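Local coordinates for catalase A (Saccharomyces cerevisiae, PDB 1A4E), which breaks down hydrogen peroxide, probably that made by peroxisomal oxidases, to water and oxygen with a heme cofactor, at residues 314-319 against 351-356; 201-206 against 335-340. One frame throughout, in Å; residues are numbered along the deposited sequence.

Interaction 1: 314-319 against 351-356; sequences QAAFAP and PNFHQI. With HEM (protoporphyrin IX containing Fe), chain I.
With CG anti to its carbonyl carbon (chi1 -73°) and the chain extended beyond, Q314 runs out toward I356, whose CG2 branch lies anti to its own backbone N. The two side chains cross at about a right angle, joining the loop that follows helix 308-313 to the one that follows the heme-bearing helix 332-348 of the catalase fold. The methyl I356 CG2 meets Q314 NE2 at 3.6 Å, and I356 CD1 lies 3.9 Å from Q314 OE1. The methyls offer no polar partner, so this is van der Waals contact; the amide NE2 instead donates to N377 O of a neighbouring subunit, whose M376 packs on both side chains. An alanine here would remove the amide, which is likely to leave that N377 carbonyl without this donor and the I356 methyls with less to lean on. Further along, F353, at the start of a 3-10 turn (353-355), brings CD2 to 4.0 Å from A316 CB, while its ring also meets that of H345 on the helix. The N359 side chain grips the 314-316 backbone, OD1 accepting from A316 N and ND2 donating to Q314 O. Beyond A316 the loop reaches the heme, where F317 CD2 lies 3.4 Å from propionate oxygen O2D.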
# COMPACT_ATOMS: atom_id res chain seq x y z
N GLN B 314 13.91 8.37 -3.67
CA GLN B 314 13.64 6.97 -3.96
C GLN B 314 14.85 6.04 -3.79
O GLN B 314 14.74 4.83 -3.97
CB GLN B 314 13.11 6.83 -5.37
CG GLN B 314 11.68 7.32 -5.49
CD GLN B 314 10.99 6.82 -6.75
OE1 GLN B 314 9.89 6.27 -6.69
NE2 GLN B 314 11.61 6.99 -7.91
N ALA B 315 16.02 6.60 -3.42
CA ALA B 315 17.23 5.81 -3.25
C ALA B 315 17.13 4.92 -2.02
O ALA B 315 16.67 5.34 -0.96
CB ALA B 315 18.42 6.72 -3.10
N ALA B 316 17.56 3.68 -2.20
CA ALA B 316 17.51 2.66 -1.16
C ALA B 316 18.91 2.16 -0.85
O ALA B 316 19.59 1.62 -1.72
CB ALA B 316 16.67 1.49 -1.62
N PHE B 317 19.32 2.31 0.40
CA PHE B 317 20.65 1.92 0.88
C PHE B 317 20.49 0.87 1.98
O PHE B 317 19.66 1.04 2.87
CB PHE B 317 21.40 3.10 1.47
CG PHE B 317 21.66 4.25 0.51
CD1 PHE B 317 22.82 4.26 -0.27
CD2 PHE B 317 20.74 5.28 0.40
CE1 PHE B 317 23.05 5.32 -1.15
CE2 PHE B 317 20.98 6.34 -0.48
CZ PHE B 317 22.13 6.35 -1.26
N ALA B 318 21.28 -0.21 1.92
CA ALA B 318 21.20 -1.31 2.87
C ALA B 318 22.56 -1.96 3.12
O ALA B 318 23.28 -2.22 2.16
CB ALA B 318 20.26 -2.39 2.34
N PRO B 319 22.96 -2.25 4.37
CA PRO B 319 24.18 -2.99 4.69
C PRO B 319 24.22 -4.39 4.10
O PRO B 319 25.29 -4.96 3.88
CB PRO B 319 24.21 -2.98 6.20
CG PRO B 319 23.45 -1.75 6.56
CD PRO B 319 22.30 -1.80 5.58
N PRO B 351 7.67 -3.57 -3.22
CA PRO B 351 8.28 -4.89 -3.44
C PRO B 351 9.37 -4.95 -4.51
O PRO B 351 10.31 -5.74 -4.43
CB PRO B 351 7.12 -5.79 -3.78
CG PRO B 351 5.98 -5.16 -3.02
CD PRO B 351 6.21 -3.68 -3.25
N ASN B 352 9.19 -4.11 -5.53
CA ASN B 352 10.13 -4.03 -6.63
C ASN B 352 10.97 -2.76 -6.64
O ASN B 352 11.33 -2.26 -7.71
CB ASN B 352 9.33 -4.15 -7.94
CG ASN B 352 8.86 -5.58 -8.16
OD1 ASN B 352 9.65 -6.51 -8.03
ND2 ASN B 352 7.60 -5.82 -8.50
N PHE B 353 11.33 -2.26 -5.44
CA PHE B 353 12.16 -1.07 -5.27
C PHE B 353 13.48 -1.12 -6.03
O PHE B 353 13.98 -0.10 -6.49
CB PHE B 353 12.47 -0.83 -3.78
CG PHE B 353 13.33 -1.89 -3.10
CD1 PHE B 353 12.73 -3.03 -2.55
CD2 PHE B 353 14.72 -1.74 -3.03
CE1 PHE B 353 13.51 -4.00 -1.93
CE2 PHE B 353 15.50 -2.72 -2.42
CZ PHE B 353 14.90 -3.85 -1.87
N HIS B 354 14.03 -2.34 -6.19
CA HIS B 354 15.28 -2.56 -6.91
C HIS B 354 15.19 -2.31 -8.41
O HIS B 354 16.20 -2.28 -9.10
CB HIS B 354 15.76 -3.99 -6.68
CG HIS B 354 14.76 -5.08 -7.02
ND1 HIS B 354 13.63 -5.36 -6.39
CD2 HIS B 354 14.89 -5.96 -8.08
CE1 HIS B 354 13.07 -6.38 -7.01
NE2 HIS B 354 13.84 -6.73 -8.02
N GLN B 355 13.96 -2.12 -8.91
CA GLN B 355 13.74 -1.77 -10.30
C GLN B 355 13.72 -0.27 -10.54
O GLN B 355 13.76 0.16 -11.69
CB GLN B 355 12.43 -2.38 -10.79
CG GLN B 355 12.52 -3.90 -10.82
CD GLN B 355 11.40 -4.55 -11.61
OE1 GLN B 355 10.77 -3.93 -12.47
NE2 GLN B 355 11.14 -5.83 -11.35
N ILE B 356 13.68 0.55 -9.47
CA ILE B 356 13.79 2.00 -9.57
C ILE B 356 15.22 2.28 -10.06
O ILE B 356 16.15 1.71 -9.48
CB ILE B 356 13.56 2.68 -8.19
CG1 ILE B 356 12.16 2.39 -7.68
CG2 ILE B 356 13.74 4.18 -8.33
CD1 ILE B 356 11.88 2.95 -6.27
CHA HEM I . 18.78 4.70 7.82
CHB HEM I . 17.71 1.06 10.75
CHC HEM I . 21.85 1.72 13.05
CHD HEM I . 23.30 4.61 9.48
C1A HEM I . 18.05 3.76 8.53
C2A HEM I . 16.76 3.25 8.11
C3A HEM I . 16.50 2.16 8.88
C4A HEM I . 17.61 2.04 9.79
CMA HEM I . 15.32 1.21 8.78
CAA HEM I . 15.91 3.78 6.97
CBA HEM I . 16.08 2.87 5.77
CGA HEM I . 15.27 3.27 4.55
O1A HEM I . 14.07 3.52 4.65
O2A HEM I . 15.86 3.30 3.49
C1B HEM I . 18.76 0.91 11.62
C2B HEM I . 18.78 -0.06 12.70
C3B HEM I . 19.92 0.19 13.43
C4B HEM I . 20.58 1.30 12.75
CMB HEM I . 17.69 -1.10 12.91
CAB HEM I . 20.41 -0.42 14.59
CBB HEM I . 19.96 -1.68 15.20
C1C HEM I . 22.63 2.55 12.26
C2C HEM I . 24.05 2.72 12.44
C3C HEM I . 24.49 3.48 11.39
C4C HEM I . 23.31 3.78 10.60
CMC HEM I . 24.87 2.09 13.56
CAC HEM I . 25.79 3.86 11.09
CBC HEM I . 26.85 2.91 10.85
C1D HEM I . 22.18 4.91 8.73
C2D HEM I . 22.18 5.79 7.59
C3D HEM I . 20.90 5.83 7.14
C4D HEM I . 20.13 4.97 8.00
CMD HEM I . 23.37 6.51 6.98
CAD HEM I . 20.37 6.68 6.00
CBD HEM I . 20.42 6.00 4.65
CGD HEM I . 19.93 6.96 3.58
O1D HEM I . 20.53 8.01 3.40
O2D HEM I . 18.93 6.67 2.92
NA HEM I . 18.58 2.99 9.55
NB HEM I . 19.87 1.72 11.64
NC HEM I . 22.19 3.16 11.11
ND HEM I . 20.92 4.39 8.96
FE HEM I . 20.38 3.10 10.34

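Interaction 2: 201-206 against 335-340; sequences HTYKWS and QARLFS. With HEM (protoporphyrin IX containing Fe), chain I.
R337 NH1 is approached by two acceptors, H201 NE2 at 2.9 Å and a water at 3.0 Å. The bond to H201 is weak, bent to 128° at the hydrogen: NH1 comes to the edge of the imidazole, near its plane, yet NE2 stands oblique to the guanidinium, the two planes being 25° apart. The water lies in the guanidinium plane and also accepts from Y203 OH, 2.7 Å away, bridging a phenol ring turned almost perpendicular to the arginine group. Y203 OH itself stays 4.0 Å from R337 NH1, so the water links these two groups, while the Y203 side chain also packs on L334 of the same helix. A turn at chi3 (80°) bends the R337 chain, and one face of the guanidinium lies over the porphyrin, with R337 NE 3.3 Å from heme C1C and NH2 3.2 Å from heme C4C. The same NH2 donates to Y341 OH, the axial iron ligand, and to V127 O, two bonds that would hold the guanidinium flat against the heme. H201 is held by its other nitrogen, ND1, bonded to D331, and its NE2 comes within 3.7 Å of the heme methyl CMC. Three residues on from R337, S340 OG touches another heme methyl, CMB, at 3.5 Å. An arginine over the porphyrin, paired with the axial tyrosine from the same helix, is the proximal heme site characteristic of heme catalases.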
# COMPACT_ATOMS: atom_id res chain seq x y z
N HIS B 201 30.90 -0.03 12.58
CA HIS B 201 31.07 -1.44 12.84
C HIS B 201 32.36 -1.98 12.24
O HIS B 201 33.00 -1.41 11.36
CB HIS B 201 29.93 -2.24 12.25
CG HIS B 201 28.53 -1.75 12.53
ND1 HIS B 201 27.79 -1.89 13.62
CD2 HIS B 201 27.79 -1.05 11.62
CE1 HIS B 201 26.64 -1.31 13.40
NE2 HIS B 201 26.65 -0.80 12.20
N THR B 202 32.69 -3.15 12.76
CA THR B 202 33.76 -3.97 12.24
C THR B 202 33.12 -4.80 11.13
O THR B 202 32.02 -5.34 11.29
CB THR B 202 34.31 -4.88 13.36
OG1 THR B 202 34.95 -4.04 14.32
CG2 THR B 202 35.29 -5.90 12.85
N TYR B 203 33.76 -4.83 9.97
CA TYR B 203 33.32 -5.69 8.88
C TYR B 203 34.39 -6.75 8.67
O TYR B 203 35.46 -6.68 9.27
CB TYR B 203 33.13 -4.86 7.62
CG TYR B 203 31.85 -4.03 7.64
CD1 TYR B 203 31.76 -2.83 8.37
CD2 TYR B 203 30.75 -4.47 6.89
CE1 TYR B 203 30.59 -2.08 8.34
CE2 TYR B 203 29.58 -3.72 6.86
CZ TYR B 203 29.50 -2.54 7.59
OH TYR B 203 28.32 -1.81 7.56
N LYS B 204 34.13 -7.78 7.86
CA LYS B 204 35.13 -8.79 7.57
C LYS B 204 35.40 -8.78 6.08
O LYS B 204 34.51 -9.07 5.29
CB LYS B 204 34.65 -10.18 7.99
CG LYS B 204 34.61 -10.33 9.52
CD LYS B 204 34.28 -11.75 9.93
CE LYS B 204 32.82 -12.09 9.66
NZ LYS B 204 32.54 -13.48 9.96
N TRP B 205 36.61 -8.38 5.67
CA TRP B 205 36.98 -8.41 4.27
C TRP B 205 37.95 -9.56 4.03
O TRP B 205 38.80 -9.85 4.87
CB TRP B 205 37.64 -7.08 3.86
CG TRP B 205 36.72 -5.85 3.83
CD1 TRP B 205 35.41 -5.88 4.26
CD2 TRP B 205 37.09 -4.59 3.40
NE1 TRP B 205 34.95 -4.66 4.12
CE2 TRP B 205 35.91 -3.86 3.61
CE3 TRP B 205 38.22 -3.97 2.88
CZ2 TRP B 205 35.84 -2.50 3.31
CZ3 TRP B 205 38.15 -2.60 2.58
CH2 TRP B 205 36.97 -1.87 2.78
N SER B 206 37.82 -10.25 2.90
CA SER B 206 38.66 -11.39 2.57
C SER B 206 39.35 -11.23 1.24
O SER B 206 38.78 -10.62 0.34
CB SER B 206 37.83 -12.66 2.49
OG SER B 206 37.17 -12.91 3.71
N GLN B 335 24.24 -6.87 12.59
CA GLN B 335 23.47 -8.07 12.29
C GLN B 335 21.99 -7.74 12.10
O GLN B 335 21.38 -8.20 11.13
CB GLN B 335 23.63 -9.07 13.42
CG GLN B 335 25.00 -9.71 13.53
CD GLN B 335 25.22 -10.88 12.60
OE1 GLN B 335 24.53 -11.88 12.69
NE2 GLN B 335 26.19 -10.80 11.69
N ALA B 336 21.39 -6.93 12.99
CA ALA B 336 20.00 -6.52 12.85
C ALA B 336 19.74 -5.62 11.64
O ALA B 336 18.68 -5.69 11.02
CB ALA B 336 19.55 -5.77 14.08
N ARG B 337 20.75 -4.79 11.30
CA ARG B 337 20.70 -3.89 10.16
C ARG B 337 20.69 -4.64 8.84
O ARG B 337 20.24 -4.11 7.83
CB ARG B 337 21.90 -2.95 10.15
CG ARG B 337 21.90 -1.96 11.29
CD ARG B 337 23.16 -1.13 11.25
NE ARG B 337 23.07 -0.07 10.27
CZ ARG B 337 24.12 0.37 9.56
NH1 ARG B 337 25.33 -0.13 9.71
NH2 ARG B 337 23.94 1.34 8.68
N LEU B 338 21.21 -5.87 8.84
CA LEU B 338 21.18 -6.73 7.67
C LEU B 338 19.74 -7.09 7.29
O LEU B 338 19.47 -7.38 6.12
CB LEU B 338 21.97 -7.98 7.98
CG LEU B 338 23.33 -8.26 7.34
CD1 LEU B 338 24.10 -7.02 6.95
CD2 LEU B 338 24.07 -9.09 8.37
N PHE B 339 18.81 -7.05 8.27
CA PHE B 339 17.39 -7.27 8.04
C PHE B 339 16.65 -5.96 7.78
O PHE B 339 15.95 -5.83 6.79
CB PHE B 339 16.73 -7.96 9.25
CG PHE B 339 15.20 -7.92 9.23
CD1 PHE B 339 14.48 -8.67 8.30
CD2 PHE B 339 14.52 -7.08 10.12
CE1 PHE B 339 13.09 -8.58 8.26
CE2 PHE B 339 13.13 -7.00 10.07
CZ PHE B 339 12.41 -7.75 9.14
N SER B 340 16.79 -5.01 8.71
CA SER B 340 15.98 -3.81 8.73
C SER B 340 15.87 -2.91 7.52
O SER B 340 14.77 -2.41 7.26
CB SER B 340 16.42 -2.92 9.87
OG SER B 340 15.99 -3.52 11.08
CHA HEM I . 18.78 4.70 7.82
CHB HEM I . 17.71 1.06 10.75
CHC HEM I . 21.85 1.72 13.05
CHD HEM I . 23.30 4.61 9.48
C1A HEM I . 18.05 3.76 8.53
C2A HEM I . 16.76 3.25 8.11
C3A HEM I . 16.50 2.16 8.88
C4A HEM I . 17.61 2.04 9.79
CMA HEM I . 15.32 1.21 8.78
CAA HEM I . 15.91 3.78 6.97
CBA HEM I . 16.08 2.87 5.77
CGA HEM I . 15.27 3.27 4.55
O1A HEM I . 14.07 3.52 4.65
O2A HEM I . 15.86 3.30 3.49
C1B HEM I . 18.76 0.91 11.62
C2B HEM I . 18.78 -0.06 12.70
C3B HEM I . 19.92 0.19 13.43
C4B HEM I . 20.58 1.30 12.75
CMB HEM I . 17.69 -1.10 12.91
CAB HEM I . 20.41 -0.42 14.59
CBB HEM I . 19.96 -1.68 15.20
C1C HEM I . 22.63 2.55 12.26
C2C HEM I . 24.05 2.72 12.44
C3C HEM I . 24.49 3.48 11.39
C4C HEM I . 23.31 3.78 10.60
CMC HEM I . 24.87 2.09 13.56
CAC HEM I . 25.79 3.86 11.09
CBC HEM I . 26.85 2.91 10.85
C1D HEM I . 22.18 4.91 8.73
C2D HEM I . 22.18 5.79 7.59
C3D HEM I . 20.90 5.83 7.14
C4D HEM I . 20.13 4.97 8.00
CMD HEM I . 23.37 6.51 6.98
CAD HEM I . 20.37 6.68 6.00
CBD HEM I . 20.42 6.00 4.65
CGD HEM I . 19.93 6.96 3.58
O1D HEM I . 20.53 8.01 3.40
O2D HEM I . 18.93 6.67 2.92
NA HEM I . 18.58 2.99 9.55
NB HEM I . 19.87 1.72 11.64
NC HEM I . 22.19 3.16 11.11
ND HEM I . 20.92 4.39 8.96
FE HEM I . 20.38 3.10 10.34
O HOH W 1 28.04 0.65 8.62

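In the fold
The segments alternate along the chain, in the order 201-206, 314-319, 335-340 and 351-356, so the two contacts cross. Their centres are about 18 Å apart, but their segments meet directly: P319 CG of segment 314-319 packs on R337 CZ of segment 335-340 at 3.7 Å. Helix 332-348 links them, carrying 335-340 itself and lying between 314-319 and 351-356 in sequence. Interaction 2 ties it to H201 and Y203 of segment 201-206, which runs into the large antiparallel sheet, whereas interaction 1 joins the loop after helix 308-313 to the loop after helix 332-348. Both touch the heme, one at a propionate and the other over the porphyrin, and both border the same neighbouring subunit, which places the cofactor pocket close to the tetramer interfaces.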